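Local coordinates for Galactose/lactose metabolism regulatory protein GAL80 (Saccharomyces cerevisiae, PDB 3BTV) that binds the activator GAL4 and so blocks transcription of the lactose and galactose metabolic genes when no inducing sugar is present, at residues A129-L132 / D133-E136; H216-D219 / I220-M224; F402-L405 / M406-L409; L414-S417 / V418-N422. The protein carries 1 engineered substitution. All blocks are in the same frame, centred on the assembly; numbering follows the deposited sequence.

Overall arrangement
The four contacts come one after another along the chain. Contact 1 starts helix 132-143 in the part with the Rossmann fold. Contact 2 lies on helix 209-225 in the C-terminal domain. Contacts 3 and 4 share helix 405-424, the first at its start and the second farther along, with centres about 19 Å apart. This helix links the others. L409 of contact 3 packs on E136 of contact 1, L409 CD1 to E136 CG 3.6 Å. In contact 4, L414 packs on I218 and Q222 of contact 2, and E416 on L132. Contacts 1 and 2 do not touch; their nearest atoms are about 11 Å apart. Helix 405-424 thus joins the two parts of the repressor.

Contact 1: residues A129-L132 / D133-E136; sequences ACSL and DQAE
S131 is the N-cap of helix 132-143, in the Rossmann-fold part of the chain, and its hydroxyl caps Q134 N. S131 OG accepts from Q134 N at 3.1 Å, and the bond is almost straight (170°). The hydroxyl sits between its own backbone N and carbonyl carbon, chi1 67°, and this turns it onto the first turn of the helix. Q134 works in the other direction. Its extended chain runs back past the serine, and Q134 OE1 accepts from C130 N at 3.0 Å. The donor is tilted 34° from the plane of the amide carbonyl. The helix residue thus holds the loop, while the loop serine holds the helix. A129 backs the glutamine, with A129 CB 3.4 Å from Q134 CB. Backbone bonds from A135 N to S131 O and from E136 N to L132 O continue the first turn. Helix 405-424 packs against this turn. Its H412 touches A135, and R413 touches L132 and makes a long, weak ion pair with E136. L132 and E136 run across each other at an angle, and the carboxylate lies against a methyl group: L132 CD1 is 3.7 Å from E136 OE2.

Contact 2: residues H216-D219 / I220-M224; sequences HTID and ILQYM
Q222 bonds to I218 twice, through its backbone and through its side-chain amide. Q222 N and Q222 NE2 each reach I218 O at 3.1 Å, from opposite faces of the carbonyl plane. The amide nitrogen stands well above that plane, 60° out of it, so it is not on a lone pair. I218 O, in turn, lies close to the plane of the glutamine amide. The Q222 chain is extended beyond CG, and it crosses the I218 side chain at a slant, with I218 CG2 4.0 Å from Q222 NE2. With an alanine here, I218 O would probably keep the backbone donor but lose the amide one, and the contact with L414 on helix 405-424 is likely to open. The other backbone bonds are routine: I220 N to H216 O, L221 N to T217 O and Y223 N to D219 O. They belong to helix 209-225 of the C-terminal domain, in a protein of the Gfo/Idh/MocA family. The apolar pair is I218 CD1 and L221 CD2, which meet loosely at 4.2 Å. T217, I220 and L221 also pack on I297 of strand 295-301. The buried polar ends find partners beyond these two turns: D219 OD2 makes a salt bridge with R156, T217 OG1 bonds to T213 O, and Y223 OH bonds to D398 O.

Contact 3: residues F402-L405 / M406-L409; sequences FPTL and MDAL
P403 meets D407 first, through its backbone carbon: P403 CA is 3.2 Å from D407 OD2, and P403 CB is 3.8 Å from the same oxygen. T404 comes next and carries most of the contact. T404 N donates to D407 OD2 at 2.8 Å, in a nearly straight bond (164°). The oxygen uses its anti lone pair, the one turned away from OD1. The aspartate is gripped from outside as well. D407 OD2 also accepts from Q395 N, and D407 OD1 from G396 N, so backbone N-H groups hold both carboxylate oxygens of this buried side chain. With chi1 at 71°, T404 OG1 is turned to the start of the helix and accepts from M406 N at 3.0 Å, through a bent bond of 138°. The same hydroxyl bonds to V393 O, its strongest polar partner. T404 O accepts from A408 N in a backbone bond of the first turn. L405 follows, and L405 O takes L409 N at 2.8 Å. The L405 side chain packs on Y139 of helix 132-143, while P403 makes backbone bonds with I151 of strand 148-152. T404 as N-cap and D407 three residues on form a capping box, which starts helix 405-424 beside the parallel sheet of the Rossmann fold.

Contact 4: residues L414-S417 / V418-N422; sequences LIES and VYKSN
The ring of Y419 lies alongside I415, and the two side chains point the same way. I415 CG2 meets the ring at Y419 CE1, 4.1 Å away. The carbonyl of I415 also comes near the ring, with I415 O 3.6 Å from Y419 CD1. The second flat group is the carboxylate of E416. E416 OE2 takes K420 NZ at 3.0 Å, in a salt bridge that is also a hydrogen bond. The oxygen uses its anti lone pair, away from OE1. E416 CG is anti to the backbone N (chi1 178°), and the chain then bends at chi2, which brings the carboxylate across the lysine. K420 bends near its end to meet it, and its carbon chain lies close too: K420 CG is 3.8 Å from E416 OE2. With an alanine in place of E416, the K420 ammonium would probably lose its charged mate and its end be freer to turn. In each pair the partners are four residues, about one turn, apart on helix 405-424. Backbone bonds run from V418 N to L414 O, Y419 N to I415 O, K420 N to E416 O and S421 N to S417 O. The helix lies against the large mixed sheet, where V418 packs on A234 of strand 229-237 and on L265 and F267 of strand 264-271. S417 OG turns back to R413 O, while S421 OG bonds to S426 O and A234 N, and N422 OD1 to V236 N. L414, I415 and Y419 touch helix 209-225.

Contact 1: residues A129-L132 / D133-E136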
ATOM      1  N   ALA B 129     -15.619 -11.521 -19.973  1.00 59.11           N
ATOM      2  CA  ALA B 129     -15.533 -12.976 -20.059  1.00 56.37           C
ATOM      3  C   ALA B 129     -14.734 -13.562 -18.897  1.00 57.99           C
ATOM      4  O   ALA B 129     -14.322 -12.840 -17.984  1.00 59.53           O
ATOM      5  CB  ALA B 129     -14.924 -13.390 -21.382  1.00 62.05           C
ATOM      6  N   CYS B 130     -14.536 -14.876 -18.930  1.00 64.83           N
ATOM      7  CA  CYS B 130     -13.824 -15.591 -17.864  1.00 66.09           C
ATOM      8  C   CYS B 130     -12.316 -15.645 -18.051  1.00 69.40           C
ATOM      9  O   CYS B 130     -11.594 -16.076 -17.153  1.00 73.23           O
ATOM     10  CB  CYS B 130     -14.352 -17.023 -17.762  1.00 71.61           C
ATOM     11  SG  CYS B 130     -16.076 -17.078 -17.280  1.00 80.51           S
ATOM     12  N   SER B 131     -11.845 -15.235 -19.224  1.00 63.25           N
ATOM     13  CA  SER B 131     -10.414 -15.230 -19.514  1.00 58.51           C
ATOM     14  C   SER B 131     -10.116 -14.218 -20.605  1.00 61.20           C
ATOM     15  O   SER B 131     -11.013 -13.820 -21.352  1.00 65.83           O
ATOM     16  CB  SER B 131      -9.958 -16.611 -19.977  1.00 57.98           C
ATOM     17  OG  SER B 131     -10.542 -16.929 -21.239  1.00 63.85           O
ATOM     18  N   LEU B 132      -8.857 -13.803 -20.690  1.00 65.84           N
ATOM     19  CA  LEU B 132      -8.430 -12.879 -21.732  1.00 70.11           C
ATOM     20  C   LEU B 132      -8.696 -13.519 -23.103  1.00 64.92           C
ATOM     21  O   LEU B 132      -9.212 -12.879 -24.028  1.00 76.70           O
ATOM     22  CB  LEU B 132      -6.946 -12.529 -21.545  1.00 59.69           C
ATOM     23  CG  LEU B 132      -6.309 -11.631 -22.605  1.00 65.10           C
ATOM     24  CD1 LEU B 132      -7.110 -10.355 -22.766  1.00 54.65           C
ATOM     25  CD2 LEU B 132      -4.871 -11.329 -22.273  1.00 52.74           C
ATOM     26  N   ASP B 133      -8.374 -14.800 -23.220  1.00 64.50           N
ATOM     27  CA  ASP B 133      -8.650 -15.542 -24.454  1.00 66.16           C
ATOM     28  C   ASP B 133     -10.099 -15.388 -24.906  1.00 75.03           C
ATOM     29  O   ASP B 133     -10.362 -14.997 -26.045  1.00 74.92           O
ATOM     30  CB  ASP B 133      -8.313 -17.022 -24.285  1.00 90.73           C
ATOM     31  CG  ASP B 133      -6.826 -17.294 -24.389  1.00113.88           C
ATOM     32  OD1 ASP B 133      -6.097 -16.426 -24.918  1.00107.33           O
ATOM     33  OD2 ASP B 133      -6.385 -18.374 -23.946  1.00130.47           O
ATOM     34  N   GLN B 134     -11.037 -15.697 -24.013  1.00 70.55           N
ATOM     35  CA  GLN B 134     -12.458 -15.499 -24.294  1.00 62.96           C
ATOM     36  C   GLN B 134     -12.759 -14.050 -24.652  1.00 55.01           C
ATOM     37  O   GLN B 134     -13.520 -13.783 -25.583  1.00 64.88           O
ATOM     38  CB  GLN B 134     -13.309 -15.877 -23.076  1.00 77.13           C
ATOM     39  CG  GLN B 134     -13.672 -17.348 -22.966  1.00 79.08           C
ATOM     40  CD  GLN B 134     -14.785 -17.608 -21.952  1.00 81.38           C
ATOM     41  OE1 GLN B 134     -15.229 -16.702 -21.235  1.00 74.85           O
ATOM     42  NE2 GLN B 134     -15.246 -18.851 -21.897  1.00 78.18           N
ATOM     43  N   ALA B 135     -12.187 -13.115 -23.887  1.00 57.74           N
ATOM     44  CA  ALA B 135     -12.480 -11.694 -24.095  1.00 60.81           C
ATOM     45  C   ALA B 135     -12.070 -11.262 -25.505  1.00 68.48           C
ATOM     46  O   ALA B 135     -12.817 -10.573 -26.209  1.00 74.11           O
ATOM     47  CB  ALA B 135     -11.782 -10.828 -23.030  1.00 54.26           C
ATOM     48  N   GLU B 136     -10.882 -11.685 -25.918  1.00 68.26           N
ATOM     49  CA  GLU B 136     -10.401 -11.404 -27.266  1.00 67.04           C
ATOM     50  C   GLU B 136     -11.280 -11.998 -28.356  1.00 62.83           C
ATOM     51  O   GLU B 136     -11.542 -11.348 -29.370  1.00 79.43           O
ATOM     52  CB  GLU B 136      -8.940 -11.831 -27.423  1.00 71.08           C
ATOM     53  CG  GLU B 136      -7.999 -10.743 -26.936  1.00 58.30           C
ATOM     54  CD  GLU B 136      -6.597 -11.235 -26.654  1.00 96.28           C
ATOM     55  OE1 GLU B 136      -6.337 -12.445 -26.838  1.00111.94           O
ATOM     56  OE2 GLU B 136      -5.757 -10.402 -26.244  1.00 90.91           O
TER

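Contact 2: residues H216-D219 / I220-M224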
ATOM      1  N   HIS B 216     -13.048  -2.964 -11.380  1.00 35.60           N
ATOM      2  CA  HIS B 216     -13.828  -1.729 -11.418  1.00 41.42           C
ATOM      3  C   HIS B 216     -12.990  -0.567 -10.867  1.00 37.66           C
ATOM      4  O   HIS B 216     -12.914   0.499 -11.464  1.00 41.03           O
ATOM      5  CB  HIS B 216     -15.119  -1.863 -10.603  1.00 39.19           C
ATOM      6  CG  HIS B 216     -16.243  -2.535 -11.332  1.00 42.22           C
ATOM      7  ND1 HIS B 216     -16.970  -1.910 -12.324  1.00 44.61           N
ATOM      8  CD2 HIS B 216     -16.796  -3.765 -11.176  1.00 39.47           C
ATOM      9  CE1 HIS B 216     -17.913  -2.730 -12.762  1.00 44.33           C
ATOM     10  NE2 HIS B 216     -17.829  -3.861 -12.082  1.00 47.37           N
ATOM     11  N   THR B 217     -12.323  -0.808  -9.746  1.00 39.36           N
ATOM     12  CA  THR B 217     -11.577   0.243  -9.058  1.00 42.12           C
ATOM     13  C   THR B 217     -10.348   0.739  -9.814  1.00 36.85           C
ATOM     14  O   THR B 217     -10.121   1.940  -9.933  1.00 32.03           O
ATOM     15  CB  THR B 217     -11.154  -0.217  -7.655  1.00 38.96           C
ATOM     16  OG1 THR B 217     -12.317  -0.634  -6.932  1.00 42.22           O
ATOM     17  CG2 THR B 217     -10.495   0.935  -6.901  1.00 41.51           C
ATOM     18  N   ILE B 218      -9.548  -0.177 -10.328  1.00 30.13           N
ATOM     19  CA  ILE B 218      -8.326   0.217 -10.992  1.00 36.03           C
ATOM     20  C   ILE B 218      -8.682   0.887 -12.316  1.00 41.53           C
ATOM     21  O   ILE B 218      -7.963   1.758 -12.814  1.00 36.89           O
ATOM     22  CB  ILE B 218      -7.389  -0.988 -11.204  1.00 32.48           C
ATOM     23  CG1 ILE B 218      -5.936  -0.512 -11.275  1.00 33.37           C
ATOM     24  CG2 ILE B 218      -7.809  -1.763 -12.450  1.00 42.09           C
ATOM     25  CD1 ILE B 218      -5.355  -0.038  -9.954  1.00 39.18           C
ATOM     26  N   ASP B 219      -9.818   0.506 -12.875  1.00 38.54           N
ATOM     27  CA  ASP B 219     -10.242   1.158 -14.102  1.00 44.74           C
ATOM     28  C   ASP B 219     -10.633   2.610 -13.860  1.00 39.39           C
ATOM     29  O   ASP B 219     -10.282   3.470 -14.660  1.00 34.77           O
ATOM     30  CB  ASP B 219     -11.413   0.447 -14.785  1.00 42.28           C
ATOM     31  CG  ASP B 219     -11.894   1.210 -16.010  1.00 59.85           C
ATOM     32  OD1 ASP B 219     -11.141   1.276 -17.006  1.00 53.37           O
ATOM     33  OD2 ASP B 219     -13.001   1.783 -15.964  1.00 48.16           O
ATOM     34  N   ILE B 220     -11.381   2.893 -12.793  1.00 37.43           N
ATOM     35  CA  ILE B 220     -11.711   4.307 -12.521  1.00 34.20           C
ATOM     36  C   ILE B 220     -10.456   5.082 -12.161  1.00 39.27           C
ATOM     37  O   ILE B 220     -10.349   6.275 -12.457  1.00 38.29           O
ATOM     38  CB  ILE B 220     -12.805   4.523 -11.423  1.00 43.98           C
ATOM     39  CG1 ILE B 220     -12.316   4.039 -10.066  1.00 49.98           C
ATOM     40  CG2 ILE B 220     -14.129   3.846 -11.801  1.00 45.94           C
ATOM     41  CD1 ILE B 220     -13.320   4.306  -8.951  1.00 54.25           C
ATOM     42  N   LEU B 221      -9.494   4.416 -11.532  1.00 35.26           N
ATOM     43  CA  LEU B 221      -8.259   5.121 -11.199  1.00 34.32           C
ATOM     44  C   LEU B 221      -7.600   5.622 -12.472  1.00 36.51           C
ATOM     45  O   LEU B 221      -7.212   6.784 -12.569  1.00 34.53           O
ATOM     46  CB  LEU B 221      -7.268   4.235 -10.432  1.00 30.63           C
ATOM     47  CG  LEU B 221      -6.018   5.037 -10.064  1.00 34.42           C
ATOM     48  CD1 LEU B 221      -6.365   6.134  -9.011  1.00 34.00           C
ATOM     49  CD2 LEU B 221      -4.911   4.137  -9.566  1.00 42.70           C
ATOM     50  N   GLN B 222      -7.479   4.735 -13.457  1.00 33.07           N
ATOM     51  CA  GLN B 222      -6.843   5.087 -14.719  1.00 34.25           C
ATOM     52  C   GLN B 222      -7.658   6.117 -15.463  1.00 31.26           C
ATOM     53  O   GLN B 222      -7.112   7.018 -16.094  1.00 37.56           O
ATOM     54  CB  GLN B 222      -6.679   3.847 -15.590  1.00 38.71           C
ATOM     55  CG  GLN B 222      -5.660   2.880 -15.035  1.00 31.94           C
ATOM     56  CD  GLN B 222      -5.706   1.549 -15.758  1.00 53.19           C
ATOM     57  OE1 GLN B 222      -4.895   1.278 -16.631  1.00 41.41           O
ATOM     58  NE2 GLN B 222      -6.676   0.724 -15.414  1.00 38.51           N
ATOM     59  N   TYR B 223      -8.971   5.986 -15.367  1.00 35.32           N
ATOM     60  CA  TYR B 223      -9.868   6.942 -16.001  1.00 36.22           C
ATOM     61  C   TYR B 223      -9.747   8.350 -15.390  1.00 43.41           C
ATOM     62  O   TYR B 223      -9.701   9.346 -16.114  1.00 41.81           O
ATOM     63  CB  TYR B 223     -11.312   6.431 -15.940  1.00 38.02           C
ATOM     64  CG  TYR B 223     -12.297   7.289 -16.714  1.00 40.13           C
ATOM     65  CD1 TYR B 223     -12.200   7.420 -18.098  1.00 40.27           C
ATOM     66  CD2 TYR B 223     -13.314   7.969 -16.062  1.00 40.94           C
ATOM     67  CE1 TYR B 223     -13.093   8.195 -18.805  1.00 42.99           C
ATOM     68  CE2 TYR B 223     -14.223   8.746 -16.766  1.00 38.85           C
ATOM     69  CZ  TYR B 223     -14.096   8.863 -18.132  1.00 50.11           C
ATOM     70  OH  TYR B 223     -14.981   9.643 -18.832  1.00 44.38           O
ATOM     71  N   MET B 224      -9.682   8.433 -14.063  1.00 36.32           N
ATOM     72  CA  MET B 224      -9.589   9.725 -13.361  1.00 37.63           C
ATOM     73  C   MET B 224      -8.250  10.423 -13.566  1.00 41.69           C
ATOM     74  O   MET B 224      -8.186  11.644 -13.613  1.00 36.43           O
ATOM     75  CB  MET B 224      -9.773   9.526 -11.851  1.00 38.53           C
ATOM     76  CG  MET B 224     -11.189   9.304 -11.409  1.00 40.68           C
ATOM     77  SD  MET B 224     -11.270   9.233  -9.606  1.00 44.69           S
ATOM     78  CE  MET B 224     -10.321   7.743  -9.234  1.00 37.63           C
TER

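Contact 3: residues F402-L405 / M406-L409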
ATOM      1  N   PHE B 402     -18.883   6.657 -23.706  1.00 51.03           N
ATOM      2  CA  PHE B 402     -19.088   5.602 -22.736  1.00 50.13           C
ATOM      3  C   PHE B 402     -18.084   4.521 -23.093  1.00 55.42           C
ATOM      4  O   PHE B 402     -17.660   4.434 -24.251  1.00 53.48           O
ATOM      5  CB  PHE B 402     -20.505   5.054 -22.871  1.00 48.28           C
ATOM      6  CG  PHE B 402     -20.909   4.783 -24.293  1.00 56.74           C
ATOM      7  CD1 PHE B 402     -21.688   5.693 -24.990  1.00 58.85           C
ATOM      8  CD2 PHE B 402     -20.492   3.628 -24.943  1.00 63.76           C
ATOM      9  CE1 PHE B 402     -22.054   5.445 -26.302  1.00 54.70           C
ATOM     10  CE2 PHE B 402     -20.859   3.377 -26.252  1.00 61.44           C
ATOM     11  CZ  PHE B 402     -21.642   4.286 -26.928  1.00 57.44           C
ATOM     12  N   PRO B 403     -17.705   3.694 -22.109  1.00 47.95           N
ATOM     13  CA  PRO B 403     -16.682   2.672 -22.333  1.00 46.09           C
ATOM     14  C   PRO B 403     -17.238   1.557 -23.199  1.00 50.77           C
ATOM     15  O   PRO B 403     -18.422   1.225 -23.114  1.00 53.55           O
ATOM     16  CB  PRO B 403     -16.397   2.128 -20.924  1.00 43.87           C
ATOM     17  CG  PRO B 403     -17.421   2.725 -20.024  1.00 42.36           C
ATOM     18  CD  PRO B 403     -18.382   3.525 -20.813  1.00 54.59           C
ATOM     19  N   THR B 404     -16.370   0.974 -24.013  1.00 59.75           N
ATOM     20  CA  THR B 404     -16.764  -0.033 -24.974  1.00 46.52           C
ATOM     21  C   THR B 404     -16.078  -1.346 -24.646  1.00 46.63           C
ATOM     22  O   THR B 404     -15.311  -1.439 -23.691  1.00 49.91           O
ATOM     23  CB  THR B 404     -16.309   0.374 -26.379  1.00 58.76           C
ATOM     24  OG1 THR B 404     -14.881   0.261 -26.458  1.00 55.52           O
ATOM     25  CG2 THR B 404     -16.704   1.808 -26.659  1.00 54.88           C
ATOM     26  N   LEU B 405     -16.333  -2.358 -25.465  1.00 53.63           N
ATOM     27  CA  LEU B 405     -15.662  -3.641 -25.305  1.00 49.54           C
ATOM     28  C   LEU B 405     -14.134  -3.533 -25.451  1.00 62.91           C
ATOM     29  O   LEU B 405     -13.396  -4.378 -24.942  1.00 59.81           O
ATOM     30  CB  LEU B 405     -16.240  -4.669 -26.281  1.00 58.46           C
ATOM     31  CG  LEU B 405     -17.290  -5.627 -25.704  1.00 70.50           C
ATOM     32  CD1 LEU B 405     -18.195  -4.956 -24.667  1.00 57.14           C
ATOM     33  CD2 LEU B 405     -18.110  -6.254 -26.821  1.00 60.90           C
ATOM     34  N   MET B 406     -13.656  -2.496 -26.135  1.00 51.96           N
ATOM     35  CA  MET B 406     -12.214  -2.290 -26.209  1.00 46.03           C
ATOM     36  C   MET B 406     -11.658  -1.847 -24.854  1.00 44.99           C
ATOM     37  O   MET B 406     -10.584  -2.275 -24.437  1.00 54.03           O
ATOM     38  CB  MET B 406     -11.855  -1.256 -27.268  1.00 55.05           C
ATOM     39  CG  MET B 406     -10.365  -0.950 -27.280  1.00 57.14           C
ATOM     40  SD  MET B 406      -9.396  -2.458 -27.522  1.00 71.06           S
ATOM     41  CE  MET B 406      -9.628  -2.755 -29.247  1.00 58.85           C
ATOM     42  N   ASP B 407     -12.386  -0.970 -24.176  1.00 43.62           N
ATOM     43  CA  ASP B 407     -12.015  -0.584 -22.821  1.00 44.52           C
ATOM     44  C   ASP B 407     -12.037  -1.820 -21.924  1.00 43.75           C
ATOM     45  O   ASP B 407     -11.163  -2.006 -21.087  1.00 48.97           O
ATOM     46  CB  ASP B 407     -12.954   0.501 -22.295  1.00 47.80           C
ATOM     47  CG  ASP B 407     -12.833   1.804 -23.074  1.00 63.56           C
ATOM     48  OD1 ASP B 407     -11.754   2.431 -23.028  1.00 53.81           O
ATOM     49  OD2 ASP B 407     -13.817   2.203 -23.738  1.00 49.88           O
ATOM     50  N   ALA B 408     -13.038  -2.672 -22.108  1.00 46.22           N
ATOM     51  CA  ALA B 408     -13.104  -3.937 -21.376  1.00 50.48           C
ATOM     52  C   ALA B 408     -11.880  -4.800 -21.666  1.00 55.12           C
ATOM     53  O   ALA B 408     -11.269  -5.355 -20.758  1.00 50.16           O
ATOM     54  CB  ALA B 408     -14.381  -4.707 -21.739  1.00 49.07           C
ATOM     55  N   LEU B 409     -11.529  -4.908 -22.943  1.00 56.02           N
ATOM     56  CA  LEU B 409     -10.422  -5.768 -23.365  1.00 42.88           C
ATOM     57  C   LEU B 409      -9.109  -5.328 -22.710  1.00 44.16           C
ATOM     58  O   LEU B 409      -8.377  -6.138 -22.146  1.00 56.04           O
ATOM     59  CB  LEU B 409     -10.310  -5.752 -24.891  1.00 53.03           C
ATOM     60  CG  LEU B 409      -9.295  -6.699 -25.526  1.00 61.90           C
ATOM     61  CD1 LEU B 409      -9.585  -8.129 -25.112  1.00 59.24           C
ATOM     62  CD2 LEU B 409      -9.334  -6.542 -27.041  1.00 58.56           C
TER

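Contact 4: residues L414-S417 / V418-N422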
ATOM      1  N   LEU B 414      -4.979  -6.121 -18.355  1.00 48.77           N
ATOM      2  CA  LEU B 414      -4.387  -5.730 -17.088  1.00 44.54           C
ATOM      3  C   LEU B 414      -4.630  -6.794 -16.016  1.00 44.50           C
ATOM      4  O   LEU B 414      -3.729  -7.131 -15.250  1.00 48.18           O
ATOM      5  CB  LEU B 414      -4.927  -4.364 -16.624  1.00 39.26           C
ATOM      6  CG  LEU B 414      -4.324  -3.830 -15.324  1.00 40.17           C
ATOM      7  CD1 LEU B 414      -2.816  -3.669 -15.447  1.00 45.08           C
ATOM      8  CD2 LEU B 414      -4.995  -2.481 -14.901  1.00 36.61           C
ATOM      9  N   ILE B 415      -5.850  -7.308 -15.955  1.00 49.84           N
ATOM     10  CA  ILE B 415      -6.170  -8.348 -14.991  1.00 46.94           C
ATOM     11  C   ILE B 415      -5.342  -9.599 -15.286  1.00 52.38           C
ATOM     12  O   ILE B 415      -4.784 -10.226 -14.381  1.00 45.27           O
ATOM     13  CB  ILE B 415      -7.649  -8.733 -15.047  1.00 44.69           C
ATOM     14  CG1 ILE B 415      -8.535  -7.559 -14.587  1.00 53.57           C
ATOM     15  CG2 ILE B 415      -7.889  -9.944 -14.176  1.00 62.26           C
ATOM     16  CD1 ILE B 415      -8.157  -7.005 -13.232  1.00 53.56           C
ATOM     17  N   GLU B 416      -5.261  -9.960 -16.558  1.00 48.54           N
ATOM     18  CA  GLU B 416      -4.435 -11.106 -16.942  1.00 54.37           C
ATOM     19  C   GLU B 416      -3.025 -10.904 -16.412  1.00 56.58           C
ATOM     20  O   GLU B 416      -2.442 -11.812 -15.825  1.00 55.76           O
ATOM     21  CB  GLU B 416      -4.429 -11.295 -18.456  1.00 53.55           C
ATOM     22  CG  GLU B 416      -3.546 -12.451 -18.942  1.00 78.19           C
ATOM     23  CD  GLU B 416      -3.721 -13.723 -18.125  1.00 93.64           C
ATOM     24  OE1 GLU B 416      -4.829 -13.956 -17.597  1.00 86.00           O
ATOM     25  OE2 GLU B 416      -2.743 -14.495 -18.015  1.00121.10           O
ATOM     26  N   SER B 417      -2.501  -9.692 -16.578  1.00 56.81           N
ATOM     27  CA  SER B 417      -1.147  -9.366 -16.130  1.00 52.32           C
ATOM     28  C   SER B 417      -0.968  -9.396 -14.621  1.00 46.37           C
ATOM     29  O   SER B 417       0.090  -9.786 -14.130  1.00 51.99           O
ATOM     30  CB  SER B 417      -0.719  -8.010 -16.671  1.00 58.80           C
ATOM     31  OG  SER B 417      -0.841  -8.008 -18.081  1.00 60.73           O
ATOM     32  N   VAL B 418      -1.982  -8.970 -13.872  1.00 43.91           N
ATOM     33  CA  VAL B 418      -1.907  -9.108 -12.422  1.00 37.54           C
ATOM     34  C   VAL B 418      -1.635 -10.584 -12.044  1.00 42.91           C
ATOM     35  O   VAL B 418      -0.712 -10.889 -11.278  1.00 53.58           O
ATOM     36  CB  VAL B 418      -3.178  -8.593 -11.723  1.00 39.48           C
ATOM     37  CG1 VAL B 418      -3.242  -9.115 -10.314  1.00 48.11           C
ATOM     38  CG2 VAL B 418      -3.200  -7.039 -11.713  1.00 39.41           C
ATOM     39  N   TYR B 419      -2.429 -11.496 -12.598  1.00 49.44           N
ATOM     40  CA  TYR B 419      -2.234 -12.923 -12.339  1.00 57.34           C
ATOM     41  C   TYR B 419      -0.882 -13.463 -12.839  1.00 45.00           C
ATOM     42  O   TYR B 419      -0.287 -14.315 -12.186  1.00 49.74           O
ATOM     43  CB  TYR B 419      -3.393 -13.747 -12.911  1.00 58.98           C
ATOM     44  CG  TYR B 419      -4.618 -13.734 -12.029  1.00 68.85           C
ATOM     45  CD1 TYR B 419      -5.766 -13.069 -12.419  1.00 64.85           C
ATOM     46  CD2 TYR B 419      -4.617 -14.377 -10.799  1.00 60.04           C
ATOM     47  CE1 TYR B 419      -6.884 -13.044 -11.617  1.00 57.23           C
ATOM     48  CE2 TYR B 419      -5.730 -14.361  -9.990  1.00 53.46           C
ATOM     49  CZ  TYR B 419      -6.866 -13.691 -10.410  1.00 53.87           C
ATOM     50  OH  TYR B 419      -7.986 -13.669  -9.615  1.00 57.34           O
ATOM     51  N   LYS B 420      -0.403 -12.968 -13.981  1.00 58.96           N
ATOM     52  CA  LYS B 420       0.910 -13.381 -14.489  1.00 57.74           C
ATOM     53  C   LYS B 420       1.995 -12.974 -13.516  1.00 72.88           C
ATOM     54  O   LYS B 420       2.843 -13.790 -13.161  1.00 46.29           O
ATOM     55  CB  LYS B 420       1.224 -12.764 -15.852  1.00 54.25           C
ATOM     56  CG  LYS B 420       0.791 -13.566 -17.050  1.00 82.19           C
ATOM     57  CD  LYS B 420       1.425 -13.012 -18.317  1.00 87.26           C
ATOM     58  CE  LYS B 420       0.481 -13.154 -19.504  1.00116.60           C
ATOM     59  NZ  LYS B 420      -0.180 -14.490 -19.553  1.00121.84           N
ATOM     60  N   SER B 421       1.961 -11.706 -13.101  1.00 47.56           N
ATOM     61  CA  SER B 421       2.929 -11.164 -12.170  1.00 34.88           C
ATOM     62  C   SER B 421       3.067 -12.018 -10.925  1.00 45.85           C
ATOM     63  O   SER B 421       4.172 -12.299 -10.475  1.00 46.79           O
ATOM     64  CB  SER B 421       2.523  -9.731 -11.742  1.00 33.10           C
ATOM     65  OG  SER B 421       3.431  -9.279 -10.768  1.00 42.33           O
ATOM     66  N   ASN B 422       1.932 -12.389 -10.348  1.00 54.08           N
ATOM     67  CA  ASN B 422       1.910 -13.256  -9.184  1.00 57.22           C
ATOM     68  C   ASN B 422       2.555 -14.633  -9.468  1.00 45.34           C
ATOM     69  O   ASN B 422       3.362 -15.136  -8.688  1.00 47.82           O
ATOM     70  CB  ASN B 422       0.463 -13.461  -8.731  1.00 44.47           C
ATOM     71  CG  ASN B 422       0.358 -14.366  -7.527  1.00 50.39           C
ATOM     72  OD1 ASN B 422       0.876 -14.053  -6.461  1.00 44.98           O
ATOM     73  ND2 ASN B 422      -0.310 -15.502  -7.691  1.00 46.77           N
TER